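Local coordinates for protein transcriptional regulator, TetR family (Thermus thermophilus, PDB 3VPR) that probably acts as a dimeric, all-helical TetR-family repressor that binds regulatory DNA through a helix-turn-helix motif to control transcription, at residues Ala128-Gly133 with Gly137-Val142; Tyr89-Tyr94 with Met168-Val173; Glu53-Ala58 with Val98-Gly103. One frame throughout, in Å; residues are numbered along the deposited sequence.

Contact 1: Ala128-Gly133 with Gly137-Val142; sequences AILRRG and GVFREV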
loop_
_atom_site.group_PDB
_atom_site.type_symbol
_atom_site.label_atom_id
_atom_site.label_comp_id
_atom_site.label_asym_id
_atom_site.label_seq_id
_atom_site.Cartn_x
_atom_site.Cartn_y
_atom_site.Cartn_z
ATOM N N ALA A 128 17.624 -11.276 3.257
ATOM C CA ALA A 128 18.581 -12.349 3.533
ATOM C C ALA A 128 18.201 -13.608 2.762
ATOM O O ALA A 128 19.073 -14.301 2.248
ATOM C CB ALA A 128 18.644 -12.652 5.042
ATOM N N ILE A 129 16.907 -13.912 2.686
ATOM C CA ILE A 129 16.458 -15.093 1.941
ATOM C C ILE A 129 16.750 -14.915 0.444
ATOM O O ILE A 129 17.251 -15.818 -0.215
ATOM C CB ILE A 129 14.947 -15.338 2.112
ATOM C CG1 ILE A 129 14.634 -15.716 3.558
ATOM C CG2 ILE A 129 14.480 -16.432 1.170
ATOM C CD1 ILE A 129 13.147 -15.910 3.826
ATOM N N LEU A 130 16.439 -13.741 -0.086
ATOM C CA LEU A 130 16.677 -13.460 -1.498
ATOM C C LEU A 130 18.169 -13.456 -1.807
ATOM O O LEU A 130 18.606 -14.041 -2.797
ATOM C CB LEU A 130 16.067 -12.106 -1.881
ATOM C CG LEU A 130 14.546 -12.030 -1.724
ATOM C CD1 LEU A 130 14.065 -10.589 -1.918
ATOM C CD2 LEU A 130 13.891 -12.972 -2.725
ATOM N N ARG A 131 18.951 -12.801 -0.950
ATOM C CA ARG A 131 20.391 -12.731 -1.157
ATOM C C ARG A 131 21.022 -14.127 -1.178
ATOM O O ARG A 131 21.920 -14.399 -1.993
ATOM C CB ARG A 131 21.047 -11.862 -0.075
ATOM C CG ARG A 131 22.564 -11.867 -0.123
ATOM C CD ARG A 131 23.172 -10.730 0.685
ATOM N NE ARG A 131 22.404 -10.427 1.887
ATOM C CZ ARG A 131 21.573 -9.395 2.000
ATOM N NH1 ARG A 131 21.406 -8.558 0.986
ATOM N NH2 ARG A 131 20.891 -9.214 3.117
ATOM N N ARG A 132 20.562 -15.010 -0.293
ATOM C CA ARG A 132 21.101 -16.369 -0.269
ATOM C C ARG A 132 20.772 -17.045 -1.591
ATOM O O ARG A 132 21.593 -17.776 -2.146
ATOM C CB ARG A 132 20.494 -17.181 0.874
ATOM C CG ARG A 132 21.005 -16.815 2.262
ATOM C CD ARG A 132 20.129 -17.477 3.327
ATOM N NE ARG A 132 19.729 -18.827 2.923
ATOM C CZ ARG A 132 18.734 -19.518 3.477
ATOM N NH1 ARG A 132 18.021 -19.000 4.473
ATOM N NH2 ARG A 132 18.437 -20.727 3.017
ATOM N N GLY A 133 19.565 -16.793 -2.092
ATOM C CA GLY A 133 19.143 -17.379 -3.351
ATOM C C GLY A 133 20.048 -16.951 -4.485
ATOM O O GLY A 133 20.417 -17.762 -5.338
ATOM N N GLY A 137 23.140 -19.189 -6.348
ATOM C CA GLY A 137 22.832 -19.323 -7.758
ATOM C C GLY A 137 21.446 -19.880 -8.025
ATOM O O GLY A 137 21.149 -20.260 -9.152
ATOM N N VAL A 138 20.589 -19.925 -7.004
ATOM C CA VAL A 138 19.228 -20.439 -7.172
ATOM C C VAL A 138 18.329 -19.385 -7.813
ATOM O O VAL A 138 17.387 -19.705 -8.534
ATOM C CB VAL A 138 18.610 -20.859 -5.827
ATOM C CG1 VAL A 138 17.212 -21.395 -6.052
ATOM C CG2 VAL A 138 19.481 -21.919 -5.172
ATOM N N PHE A 139 18.612 -18.125 -7.516
ATOM C CA PHE A 139 17.867 -17.022 -8.095
ATOM C C PHE A 139 18.872 -16.291 -8.985
ATOM O O PHE A 139 20.077 -16.328 -8.728
ATOM C CB PHE A 139 17.356 -16.049 -7.019
ATOM C CG PHE A 139 16.363 -16.645 -6.053
ATOM C CD1 PHE A 139 15.449 -17.606 -6.465
ATOM C CD2 PHE A 139 16.316 -16.197 -4.730
ATOM C CE1 PHE A 139 14.501 -18.118 -5.578
ATOM C CE2 PHE A 139 15.369 -16.703 -3.833
ATOM C CZ PHE A 139 14.458 -17.668 -4.261
ATOM N N ARG A 140 18.393 -15.643 -10.037
ATOM C CA ARG A 140 19.296 -14.907 -10.905
ATOM C C ARG A 140 19.736 -13.636 -10.178
ATOM O O ARG A 140 19.233 -13.336 -9.088
ATOM C CB ARG A 140 18.602 -14.569 -12.228
ATOM C CG ARG A 140 17.414 -13.655 -12.116
ATOM C CD ARG A 140 16.686 -13.577 -13.446
ATOM N NE ARG A 140 15.486 -12.757 -13.348
ATOM C CZ ARG A 140 15.479 -11.432 -13.430
ATOM N NH1 ARG A 140 16.613 -10.768 -13.623
ATOM N NH2 ARG A 140 14.335 -10.770 -13.306
ATOM N N GLU A 141 20.670 -12.894 -10.776
ATOM C CA GLU A 141 21.175 -11.664 -10.172
ATOM C C GLU A 141 20.105 -10.583 -10.235
ATOM O O GLU A 141 19.758 -10.103 -11.307
ATOM C CB GLU A 141 22.433 -11.179 -10.906
ATOM C CG GLU A 141 23.160 -10.016 -10.228
ATOM C CD GLU A 141 23.905 -10.432 -8.961
ATOM O OE1 GLU A 141 24.623 -11.450 -8.986
ATOM O OE2 GLU A 141 23.795 -9.733 -7.938
ATOM N N VAL A 142 19.567 -10.213 -9.085
ATOM C CA VAL A 142 18.539 -9.183 -9.045
ATOM C C VAL A 142 18.835 -8.228 -7.905
ATOM O O VAL A 142 19.531 -8.584 -6.956
ATOM C CB VAL A 142 17.138 -9.793 -8.819
ATOM C CG1 VAL A 142 16.751 -10.649 -9.992
ATOM C CG2 VAL A 142 17.128 -10.614 -7.529
#
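The carbonyl of Gly133, in the closing turns of helix 109-135, is met by the backbone of Gly137-Val142 as the chain leaves the helix, and the CA atoms of Gly133 and Val138 stand 4.9 Å apart. Gly137, the first residue beyond helical phi/psi, closes the helix in a Schellman motif with a positive phi of 71°, easily reached by glycine, and Val138 N reaches back to Gly133 O at 2.7 Å in a weak, bent bond. The straighter bond comes one residue later, with Phe139 N 2.9 Å from Gly133 O and an angle of 164° at the hydrogen.

Phe139 then brings its ring back to the helix. Its CG lies beside the backbone N (chi1 -64°), which brings CD2 to 3.4 Å from Gly133 CA, an approach possible because glycine carries no side chain. Leu130 O lies at the ring edge, near its plane, 3.7 Å from Phe139 CD2. Farther out, Leu130 CD2 touches Phe139 CE2 at 4.2 Å. Leu185 of the second subunit packs on both Leu130 and Phe139.

The helix end is thus closed twice, by amides converging on one carbonyl and by an aromatic ring packed close to a glycine, and the loop, whose Arg140 forms a salt bridge with Asp179 of the second subunit, probably leaves the helix in a defined direction.

Contact 2: Tyr89-Tyr94 with Met168-Val173; sequences YFEENY and MRAEEV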
loop_
_atom_site.group_PDB
_atom_site.type_symbol
_atom_site.label_atom_id
_atom_site.label_comp_id
_atom_site.label_asym_id
_atom_site.label_seq_id
_atom_site.Cartn_x
_atom_site.Cartn_y
_atom_site.Cartn_z
ATOM N N TYR A 89 -0.685 -14.609 8.929
ATOM C CA TYR A 89 -0.677 -13.819 10.149
ATOM C C TYR A 89 -1.500 -12.550 9.941
ATOM O O TYR A 89 -2.290 -12.161 10.792
ATOM C CB TYR A 89 0.748 -13.435 10.530
ATOM C CG TYR A 89 0.824 -12.784 11.882
ATOM C CD1 TYR A 89 0.826 -13.553 13.040
ATOM C CD2 TYR A 89 0.865 -11.399 12.008
ATOM C CE1 TYR A 89 0.863 -12.967 14.295
ATOM C CE2 TYR A 89 0.906 -10.796 13.263
ATOM C CZ TYR A 89 0.902 -11.588 14.403
ATOM O OH TYR A 89 0.932 -11.008 15.654
ATOM N N PHE A 90 -1.302 -11.896 8.802
ATOM C CA PHE A 90 -2.036 -10.674 8.498
ATOM C C PHE A 90 -3.546 -10.895 8.608
ATOM O O PHE A 90 -4.251 -10.117 9.250
ATOM C CB PHE A 90 -1.682 -10.192 7.089
ATOM C CG PHE A 90 -2.779 -9.408 6.425
ATOM C CD1 PHE A 90 -3.104 -8.129 6.871
ATOM C CD2 PHE A 90 -3.500 -9.956 5.354
ATOM C CE1 PHE A 90 -4.136 -7.391 6.260
ATOM C CE2 PHE A 90 -4.536 -9.229 4.734
ATOM C CZ PHE A 90 -4.854 -7.946 5.189
ATOM N N GLU A 91 -4.030 -11.969 7.994
ATOM C CA GLU A 91 -5.451 -12.278 8.004
ATOM C C GLU A 91 -6.031 -12.672 9.363
ATOM O O GLU A 91 -7.181 -12.360 9.652
ATOM C CB GLU A 91 -5.754 -13.384 6.988
ATOM C CG GLU A 91 -7.171 -13.950 7.108
ATOM C CD GLU A 91 -7.588 -14.758 5.893
ATOM O OE1 GLU A 91 -6.800 -15.624 5.448
ATOM O OE2 GLU A 91 -8.710 -14.529 5.389
ATOM N N GLU A 92 -5.253 -13.367 10.186
ATOM C CA GLU A 92 -5.740 -13.791 11.496
ATOM C C GLU A 92 -5.771 -12.617 12.476
ATOM O O GLU A 92 -6.536 -12.618 13.439
ATOM C CB GLU A 92 -4.841 -14.887 12.070
ATOM C CG GLU A 92 -4.635 -16.082 11.161
ATOM C CD GLU A 92 -3.617 -17.053 11.725
ATOM O OE1 GLU A 92 -2.510 -16.600 12.085
ATOM O OE2 GLU A 92 -3.919 -18.262 11.804
ATOM N N ASN A 93 -4.938 -11.613 12.223
ATOM C CA ASN A 93 -4.851 -10.448 13.099
ATOM C C ASN A 93 -5.178 -9.175 12.314
ATOM O O ASN A 93 -4.591 -8.114 12.542
ATOM C CB ASN A 93 -3.431 -10.383 13.672
ATOM C CG ASN A 93 -3.051 -11.655 14.411
ATOM O OD1 ASN A 93 -3.475 -11.870 15.541
ATOM N ND2 ASN A 93 -2.268 -12.515 13.767
ATOM N N TYR A 94 -6.121 -9.302 11.388
ATOM C CA TYR A 94 -6.537 -8.204 10.522
ATOM C C TYR A 94 -6.725 -6.848 11.209
ATOM O O TYR A 94 -6.122 -5.852 10.808
ATOM C CB TYR A 94 -7.823 -8.597 9.790
ATOM C CG TYR A 94 -8.310 -7.558 8.814
ATOM C CD1 TYR A 94 -7.715 -7.420 7.566
ATOM C CD2 TYR A 94 -9.369 -6.712 9.138
ATOM C CE1 TYR A 94 -8.161 -6.472 6.663
ATOM C CE2 TYR A 94 -9.824 -5.753 8.239
ATOM C CZ TYR A 94 -9.212 -5.642 7.004
ATOM O OH TYR A 94 -9.645 -4.694 6.104
HETATM N N MSE A 168 -11.943 -15.914 -0.279
HETATM C CA MSE A 168 -10.536 -16.011 -0.669
HETATM C C MSE A 168 -9.595 -16.084 0.527
HETATM O O MSE A 168 -9.730 -15.325 1.488
HETATM C CB MSE A 168 -10.145 -14.826 -1.558
HETATM C CG MSE A 168 -10.638 -14.946 -2.992
HETATM SE SE MSE A 168 -12.564 -14.876 -3.178
HETATM C CE MSE A 168 -12.677 -13.502 -4.538
ATOM N N ARG A 169 -8.639 -17.004 0.456
ATOM C CA ARG A 169 -7.675 -17.198 1.531
ATOM C C ARG A 169 -6.413 -16.378 1.270
ATOM O O ARG A 169 -5.751 -16.555 0.250
ATOM C CB ARG A 169 -7.327 -18.684 1.643
ATOM C CG ARG A 169 -6.620 -19.072 2.932
ATOM C CD ARG A 169 -6.254 -20.551 2.921
ATOM N NE ARG A 169 -5.757 -21.015 4.213
ATOM C CZ ARG A 169 -6.499 -21.105 5.311
ATOM N NH1 ARG A 169 -7.781 -20.765 5.279
ATOM N NH2 ARG A 169 -5.960 -21.534 6.444
ATOM N N ALA A 170 -6.090 -15.480 2.197
ATOM C CA ALA A 170 -4.917 -14.622 2.066
ATOM C C ALA A 170 -3.658 -15.422 1.759
ATOM O O ALA A 170 -2.812 -15.001 0.970
ATOM C CB ALA A 170 -4.721 -13.821 3.330
ATOM N N GLU A 171 -3.538 -16.582 2.383
ATOM C CA GLU A 171 -2.383 -17.433 2.172
ATOM C C GLU A 171 -2.350 -18.055 0.769
ATOM O O GLU A 171 -1.271 -18.274 0.209
ATOM C CB GLU A 171 -2.365 -18.510 3.254
ATOM C CG GLU A 171 -1.466 -19.692 2.980
ATOM C CD GLU A 171 -1.233 -20.507 4.232
ATOM O OE1 GLU A 171 -2.212 -20.737 4.976
ATOM O OE2 GLU A 171 -0.076 -20.917 4.469
ATOM N N GLU A 172 -3.519 -18.350 0.202
ATOM C CA GLU A 172 -3.561 -18.934 -1.140
ATOM C C GLU A 172 -3.171 -17.861 -2.143
ATOM O O GLU A 172 -2.452 -18.122 -3.100
ATOM C CB GLU A 172 -4.952 -19.495 -1.448
ATOM C CG GLU A 172 -5.253 -20.809 -0.720
ATOM C CD GLU A 172 -4.351 -21.959 -1.169
ATOM O OE1 GLU A 172 -4.533 -22.451 -2.303
ATOM O OE2 GLU A 172 -3.458 -22.370 -0.392
ATOM N N VAL A 173 -3.651 -16.648 -1.911
ATOM C CA VAL A 173 -3.305 -15.507 -2.748
ATOM C C VAL A 173 -1.776 -15.368 -2.699
ATOM O O VAL A 173 -1.111 -15.161 -3.719
ATOM C CB VAL A 173 -3.911 -14.209 -2.177
ATOM C CG1 VAL A 173 -3.376 -13.004 -2.940
ATOM C CG2 VAL A 173 -5.428 -14.276 -2.233
HETATM O O HOH W 1 -4.587 -16.941 5.103
#
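Glu91 and Ala170 carry most of this contact, in which the last turn of helix 75-92 approaches the start of helix 170-183. Ahead of Glu91 along the chain, Tyr89 donates its OH to Leu57 O, while Phe90 and Ala170 both pack on Met158 of helix 144-161.

Glu91 holds its CG anti to the backbone N (chi1 169°) and stretches its chain out from there, carrying the carboxylate across to the neighbouring helix. On the way Glu91 CB lies 3.8 Å from Ala170 CB, and the small methyl of alanine permits this close passage. OE1 of Glu91 then accepts a weak hydrogen bond from Ala170 N at 3.3 Å. A water donates to Glu91 OE1 at 2.6 Å and accepts from Glu171 N at 2.9 Å, extending the carboxylate's hold to the next amide.

In the all-helical C-terminal domain of this TetR-family protein, these amides open a helix whose N-cap position is Arg169, and first-turn N-H groups have no helical carbonyl to bind. A glutamate suits the place, since its negative charge probably interacts favourably with the helix N-terminus.

Asn93 is the first residue past the helix. Its side-chain ND2 turns back to Tyr89 O at 3.0 Å, from the face of the Tyr89 carbonyl plane opposite to the one its backbone N uses, and also sits 3.1 Å above the centre of the Tyr89 ring.

Contact 3: Glu53-Ala58 with Val98-Gly103; sequences EISLLA and VTMLQG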
loop_
_atom_site.group_PDB
_atom_site.type_symbol
_atom_site.label_atom_id
_atom_site.label_comp_id
_atom_site.label_asym_id
_atom_site.label_seq_id
_atom_site.Cartn_x
_atom_site.Cartn_y
_atom_site.Cartn_z
ATOM N N GLU A 53 1.176 -0.603 21.576
ATOM C CA GLU A 53 1.168 -2.036 21.878
ATOM C C GLU A 53 0.438 -2.868 20.821
ATOM O O GLU A 53 0.835 -3.994 20.524
ATOM C CB GLU A 53 0.603 -2.280 23.281
ATOM C CG GLU A 53 1.665 -2.024 24.343
ATOM C CD GLU A 53 1.193 -2.250 25.754
ATOM O OE1 GLU A 53 0.611 -3.320 26.034
ATOM O OE2 GLU A 53 1.425 -1.353 26.590
ATOM N N ILE A 54 -0.612 -2.307 20.234
ATOM C CA ILE A 54 -1.303 -3.003 19.166
ATOM C C ILE A 54 -0.318 -3.164 17.991
ATOM O O ILE A 54 -0.202 -4.238 17.401
ATOM C CB ILE A 54 -2.539 -2.209 18.707
ATOM C CG1 ILE A 54 -3.668 -2.383 19.731
ATOM C CG2 ILE A 54 -2.973 -2.661 17.313
ATOM C CD1 ILE A 54 -4.890 -1.530 19.465
ATOM N N SER A 55 0.396 -2.094 17.660
ATOM C CA SER A 55 1.364 -2.137 16.558
ATOM C C SER A 55 2.457 -3.165 16.838
ATOM O O SER A 55 2.783 -3.986 15.984
ATOM C CB SER A 55 1.987 -0.757 16.355
ATOM O OG SER A 55 0.987 0.180 15.997
ATOM N N LEU A 56 3.013 -3.118 18.041
ATOM C CA LEU A 56 4.050 -4.063 18.455
ATOM C C LEU A 56 3.545 -5.502 18.288
ATOM O O LEU A 56 4.191 -6.320 17.639
ATOM C CB LEU A 56 4.414 -3.805 19.919
ATOM C CG LEU A 56 5.887 -3.665 20.309
ATOM C CD1 LEU A 56 6.582 -2.660 19.395
ATOM C CD2 LEU A 56 5.963 -3.217 21.768
ATOM N N LEU A 57 2.383 -5.801 18.865
ATOM C CA LEU A 57 1.781 -7.138 18.770
ATOM C C LEU A 57 1.694 -7.629 17.323
ATOM O O LEU A 57 1.999 -8.783 17.020
ATOM C CB LEU A 57 0.382 -7.128 19.394
ATOM C CG LEU A 57 -0.425 -8.431 19.453
ATOM C CD1 LEU A 57 -1.389 -8.362 20.631
ATOM C CD2 LEU A 57 -1.181 -8.672 18.135
ATOM N N ALA A 58 1.272 -6.752 16.426
ATOM C CA ALA A 58 1.166 -7.124 15.027
ATOM C C ALA A 58 2.538 -7.321 14.391
ATOM O O ALA A 58 2.756 -8.316 13.707
ATOM C CB ALA A 58 0.377 -6.061 14.259
ATOM N N VAL A 98 -4.837 -3.087 10.432
ATOM C CA VAL A 98 -5.553 -1.902 9.993
ATOM C C VAL A 98 -5.239 -0.771 10.972
ATOM O O VAL A 98 -5.107 0.389 10.583
ATOM C CB VAL A 98 -7.075 -2.152 9.950
ATOM C CG1 VAL A 98 -7.816 -0.842 9.647
ATOM C CG2 VAL A 98 -7.392 -3.199 8.886
ATOM N N THR A 99 -5.091 -1.115 12.245
ATOM C CA THR A 99 -4.797 -0.107 13.256
ATOM C C THR A 99 -3.380 0.439 13.090
ATOM O O THR A 99 -3.171 1.653 13.056
ATOM C CB THR A 99 -4.938 -0.683 14.688
ATOM O OG1 THR A 99 -6.300 -1.064 14.923
ATOM C CG2 THR A 99 -4.521 0.356 15.725
HETATM N N MSE A 100 -2.415 -0.467 12.990
HETATM C CA MSE A 100 -1.013 -0.095 12.841
HETATM C C MSE A 100 -0.692 0.793 11.629
HETATM O O MSE A 100 -0.004 1.808 11.756
HETATM C CB MSE A 100 -0.145 -1.347 12.753
HETATM C CG MSE A 100 1.267 -1.019 12.325
HETATM SE SE MSE A 100 2.082 -2.423 11.329
HETATM C CE MSE A 100 1.052 -2.282 9.701
ATOM N N LEU A 101 -1.173 0.390 10.458
ATOM C CA LEU A 101 -0.921 1.127 9.227
ATOM C C LEU A 101 -1.309 2.598 9.313
ATOM O O LEU A 101 -0.491 3.483 9.059
ATOM C CB LEU A 101 -1.670 0.471 8.062
ATOM C CG LEU A 101 -1.319 0.976 6.659
ATOM C CD1 LEU A 101 0.150 0.699 6.387
ATOM C CD2 LEU A 101 -2.190 0.287 5.609
ATOM N N GLN A 102 -2.556 2.860 9.681
ATOM C CA GLN A 102 -3.049 4.228 9.767
ATOM C C GLN A 102 -2.435 5.040 10.905
ATOM O O GLN A 102 -2.167 6.233 10.753
ATOM C CB GLN A 102 -4.579 4.225 9.914
ATOM C CG GLN A 102 -5.078 3.705 11.254
ATOM C CD GLN A 102 -6.593 3.791 11.404
ATOM O OE1 GLN A 102 -7.186 4.864 11.268
ATOM N NE2 GLN A 102 -7.221 2.659 11.696
ATOM N N GLY A 103 -2.199 4.385 12.037
ATOM C CA GLY A 103 -1.670 5.079 13.200
ATOM C C GLY A 103 -0.234 5.567 13.223
ATOM O O GLY A 103 0.103 6.401 14.061
#
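Van der Waals packing is what joins Ile54 and Ser55 of helix 47-70 to Thr99 and Met100 of helix 94-103; no hydrogen bond crosses between the segments. The helices come close, with the CA atoms of Ser55 and Met100 only 4.9 Å apart, an approach that the small Ser55 side chain helps to allow.

The apolar part is a methyl contact. Ile54 CG2 meets Thr99 CG2 at 3.7 Å, and the two side chains cross at about a right angle. In each residue this methyl is the branch set anti to the backbone N, so the Thr99 hydroxyl is the other branch, turned to its own helix. Ile54 also touches Ala13 and Thr99 touches Phe16, both on helix 4-19.

The contact lies where helix 47-70, leading out of the N-terminal helix-turn-helix region, meets helix 94-103 of the C-terminal domain. In TetR relatives this junction transmits ligand-induced movement to the DNA-binding helices, and a similar role here is only possible.

A second group sets a polar atom against hydrocarbon. Ser55 OG lies 3.7 Å from Met100 CA and 3.8 Å from Met100 CB. Met100, present as selenomethionine, presents its CB and CG to the serine, then bends at its later torsions to lead SE away from 53-58.

The hydrogen bonds of the two hydroxyls stay within their own helices. Ser55 OG donates to Leu51 O and Thr99 OG1 to Pro95 O, which suits both residues to buried positions.

In the fold
Contact 3 lies near the N-terminal DNA-binding region. The centres of contacts 2 and 3 are 16 Å apart, and contact 1 is centred about 31 Å from contact 3, at the far end of the chain's helical body. Contacts 2 and 3 alternate along the sequence and touch directly, Tyr89 CE2 lying 3.1 Å from Ala58 O. Contact 1 falls between the two segments of contact 2 in sequence, yet their centres are 26 Å apart and their nearest atoms about 14 Å. Contacts 1 and 2 lie wholly in the C-terminal domain. Contacts 2 and 3 thus adjoin one another through helices 47-70 and 75-92, while contact 1 stands apart at a loop that faces the second subunit.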